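Oligopeptide ABC transporter, periplasmic oligopeptide-binding protein, putative (Thermotoga maritima MSB8, PDB 5IPW) probably binds oligopeptides in the periplasm and delivers them to an ABC transporter for uptake. Local coordinates at residues F361-S366 with N414-E419. Numbering follows the deposited sequence.
Sequences FRQALS and NKLLDE
A364 faces the second helix with a single methyl, and two leucines close on it: its CB lies 3.7 Å from L417 CD2 and 4.0 Å from L416 CB. A methyl side chain suits a place where the CA atoms of A364 and L416 come within 5.9 Å. L417 reaches past the alanine with the same CD2 methyl and touches the F361 ring at its CD1 side, 3.7 Å away, meeting it obliquely. The phenylalanine starts out pointing away from its partner; with CG anti to the backbone N (chi1 -176°), the ring swings back far enough to meet the leucine. L365, one turn further along the same helix, sets its CG over one face of the ring, toward the rim. On the other flank, L416 CD1 lies 4.0 Å from Q363 CB, so the glutamine contributes the aliphatic root of an extended chain at the partly exposed border of the contact.

Segments 361-366 and 414-419, taken from helices 359-367 and 410-420, run nearly antiparallel, their axes 8.6 Å apart at closest approach and at 161°. F361 and L365 also pack on L343, and L365 on I589, which places the first helix against the mixed sheet that holds strands 340-343 and 589-591, while W461 NE1 donates a hydrogen bond to L365 O. The second helix is tied down on its polar side, where D418 OD1 forms a salt bridge with R431 and N414 ND2 bonds to Q463 O. The contact thus joins helix 410-420 to a helix that lies against the sheet of this periplasmic binding protein. Since nearly all the touching is between carbon atoms, with Q363 OE1 the one polar atom near L416 CD1, its cohesion comes chiefly from van der Waals contact and the burial of apolar surface, with the polar bonds left to the surroundings.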
ATOM      1  N   PHE A 361      20.011  26.762   4.112  1.00 62.86           N
ATOM      2  CA  PHE A 361      18.832  27.485   3.652  1.00 61.95           C
ATOM      3  C   PHE A 361      17.578  26.644   3.880  1.00 62.74           C
ATOM      4  O   PHE A 361      16.539  27.164   4.305  1.00 64.87           O
ATOM      5  CB  PHE A 361      18.945  27.891   2.171  1.00 62.03           C
ATOM      6  CG  PHE A 361      17.781  28.727   1.691  1.00 61.70           C
ATOM      7  CD1 PHE A 361      17.558  29.999   2.213  1.00 60.97           C
ATOM      8  CD2 PHE A 361      16.883  28.233   0.752  1.00 62.57           C
ATOM      9  CE1 PHE A 361      16.475  30.767   1.800  1.00 59.41           C
ATOM     10  CE2 PHE A 361      15.799  29.000   0.334  1.00 62.12           C
ATOM     11  CZ  PHE A 361      15.593  30.268   0.861  1.00 59.14           C
ATOM     12  N   ARG A 362      17.683  25.345   3.609  1.00 62.10           N
ATOM     13  CA  ARG A 362      16.547  24.431   3.776  1.00 64.47           C
ATOM     14  C   ARG A 362      16.257  24.210   5.263  1.00 64.23           C
ATOM     15  O   ARG A 362      15.116  24.383   5.706  1.00 60.48           O
ATOM     16  CB  ARG A 362      16.802  23.111   3.043  1.00 62.68           C
ATOM     17  CG  ARG A 362      17.115  23.313   1.564  1.00 62.67           C
ATOM     18  CD  ARG A 362      17.075  22.025   0.769  1.00 60.83           C
ATOM     19  NE  ARG A 362      18.151  21.094   1.114  1.00 60.01           N
ATOM     20  CZ  ARG A 362      19.273  20.911   0.415  1.00 63.32           C
ATOM     21  NH1 ARG A 362      19.539  21.611  -0.688  1.00 62.97           N
ATOM     22  NH2 ARG A 362      20.157  20.012   0.835  1.00 67.42           N
ATOM     23  N   GLN A 363      17.298  23.871   6.029  1.00 64.95           N
ATOM     24  CA  GLN A 363      17.198  23.785   7.495  1.00 64.98           C
ATOM     25  C   GLN A 363      16.453  25.004   8.041  1.00 66.08           C
ATOM     26  O   GLN A 363      15.486  24.875   8.810  1.00 63.37           O
ATOM     27  CB  GLN A 363      18.590  23.693   8.131  1.00 63.13           C
ATOM     28  CG  GLN A 363      19.294  22.366   7.877  1.00 65.49           C
ATOM     29  CD  GLN A 363      20.760  22.356   8.295  1.00 68.07           C
ATOM     30  OE1 GLN A 363      21.319  23.379   8.692  1.00 71.88           O
ATOM     31  NE2 GLN A 363      21.393  21.189   8.201  1.00 67.95           N
ATOM     32  N   ALA A 364      16.897  26.185   7.609  1.00 64.96           N
ATOM     33  CA  ALA A 364      16.267  27.446   7.993  1.00 64.48           C
ATOM     34  C   ALA A 364      14.796  27.503   7.588  1.00 62.26           C
ATOM     35  O   ALA A 364      13.941  27.903   8.383  1.00 57.53           O
ATOM     36  CB  ALA A 364      17.027  28.617   7.385  1.00 64.02           C
ATOM     37  N   LEU A 365      14.511  27.104   6.348  1.00 64.05           N
ATOM     38  CA  LEU A 365      13.148  27.179   5.816  1.00 64.42           C
ATOM     39  C   LEU A 365      12.164  26.321   6.608  1.00 63.50           C
ATOM     40  O   LEU A 365      11.021  26.740   6.807  1.00 62.11           O
ATOM     41  CB  LEU A 365      13.096  26.798   4.326  1.00 65.20           C
ATOM     42  CG  LEU A 365      13.427  27.843   3.251  1.00 63.49           C
ATOM     43  CD1 LEU A 365      13.149  27.254   1.876  1.00 61.62           C
ATOM     44  CD2 LEU A 365      12.650  29.138   3.413  1.00 63.38           C
ATOM     45  N   SER A 366      12.593  25.133   7.045  1.00 63.11           N
ATOM     46  CA  SER A 366      11.728  24.250   7.852  1.00 67.21           C
ATOM     47  C   SER A 366      11.528  24.782   9.276  1.00 65.94           C
ATOM     48  O   SER A 366      10.394  24.844   9.768  1.00 65.53           O
ATOM     49  CB  SER A 366      12.236  22.787   7.882  1.00 69.84           C
ATOM     50  OG  SER A 366      13.649  22.665   7.987  1.00 71.47           O
ATOM     51  N   ASN A 414      16.330  32.404  11.307  1.00 79.27           N
ATOM     52  CA  ASN A 414      16.846  33.753  11.073  1.00 76.87           C
ATOM     53  C   ASN A 414      18.349  33.812  11.228  1.00 76.04           C
ATOM     54  O   ASN A 414      19.042  34.392  10.399  1.00 79.35           O
ATOM     55  CB  ASN A 414      16.187  34.761  12.014  1.00 72.14           C
ATOM     56  CG  ASN A 414      15.042  35.489  11.356  1.00 73.03           C
ATOM     57  OD1 ASN A 414      15.149  35.886  10.202  1.00 74.33           O
ATOM     58  ND2 ASN A 414      13.940  35.669  12.076  1.00 74.39           N
ATOM     59  N   LYS A 415      18.841  33.184  12.286  1.00 77.83           N
ATOM     60  CA  LYS A 415      20.271  33.092  12.527  1.00 81.74           C
ATOM     61  C   LYS A 415      20.966  32.319  11.411  1.00 77.68           C
ATOM     62  O   LYS A 415      21.981  32.767  10.882  1.00 75.32           O
ATOM     63  CB  LYS A 415      20.545  32.442  13.896  1.00 84.58           C
ATOM     64  CG  LYS A 415      21.990  32.552  14.368  1.00 88.33           C
ATOM     65  CD  LYS A 415      22.395  33.998  14.648  1.00 90.96           C
ATOM     66  CE  LYS A 415      23.743  34.341  14.028  1.00 93.75           C
ATOM     67  NZ  LYS A 415      23.926  35.809  13.854  1.00 95.79           N
ATOM     68  N   LEU A 416      20.414  31.163  11.050  1.00 82.33           N
ATOM     69  CA  LEU A 416      21.000  30.319   9.991  1.00 86.76           C
ATOM     70  C   LEU A 416      21.140  31.026   8.636  1.00 86.45           C
ATOM     71  O   LEU A 416      22.069  30.741   7.874  1.00 84.27           O
ATOM     72  CB  LEU A 416      20.230  28.996   9.832  1.00 86.69           C
ATOM     73  CG  LEU A 416      20.836  27.791  10.563  1.00 85.67           C
ATOM     74  CD1 LEU A 416      19.844  26.640  10.594  1.00 86.19           C
ATOM     75  CD2 LEU A 416      22.149  27.347   9.925  1.00 82.76           C
ATOM     76  N   LEU A 417      20.226  31.947   8.347  1.00 84.92           N
ATOM     77  CA  LEU A 417      20.320  32.761   7.141  1.00 83.72           C
ATOM     78  C   LEU A 417      21.459  33.772   7.281  1.00 85.49           C
ATOM     79  O   LEU A 417      22.259  33.951   6.351  1.00 81.15           O
ATOM     80  CB  LEU A 417      18.992  33.473   6.875  1.00 82.23           C
ATOM     81  CG  LEU A 417      17.759  32.590   6.637  1.00 80.65           C
ATOM     82  CD1 LEU A 417      16.505  33.447   6.473  1.00 77.78           C
ATOM     83  CD2 LEU A 417      17.956  31.668   5.439  1.00 78.84           C
ATOM     84  N   ASP A 418      21.547  34.407   8.451  1.00 83.63           N
ATOM     85  CA  ASP A 418      22.652  35.324   8.746  1.00 80.98           C
ATOM     86  C   ASP A 418      23.995  34.627   8.545  1.00 81.37           C
ATOM     87  O   ASP A 418      24.929  35.227   8.019  1.00 84.40           O
ATOM     88  CB  ASP A 418      22.554  35.882  10.171  1.00 78.06           C
ATOM     89  CG  ASP A 418      21.253  36.638  10.425  1.00 78.59           C
ATOM     90  OD1 ASP A 418      20.618  37.100   9.451  1.00 81.97           O
ATOM     91  OD2 ASP A 418      20.863  36.767  11.605  1.00 75.46           O
ATOM     92  N   GLU A 419      24.086  33.359   8.943  1.00 82.19           N
ATOM     93  CA  GLU A 419      25.304  32.575   8.711  1.00 87.23           C
ATOM     94  C   GLU A 419      25.670  32.483   7.226  1.00 87.11           C
ATOM     95  O   GLU A 419      26.850  32.441   6.885  1.00 80.99           O
ATOM     96  CB  GLU A 419      25.187  31.157   9.296  1.00 92.18           C
ATOM     97  CG  GLU A 419      25.745  30.993  10.710  1.00 97.17           C
ATOM     98  CD  GLU A 419      24.690  31.064  11.805  1.00101.86           C
ATOM     99  OE1 GLU A 419      24.991  31.596  12.895  1.00107.00           O
ATOM    100  OE2 GLU A 419      23.566  30.573  11.594  1.00101.22           O
TER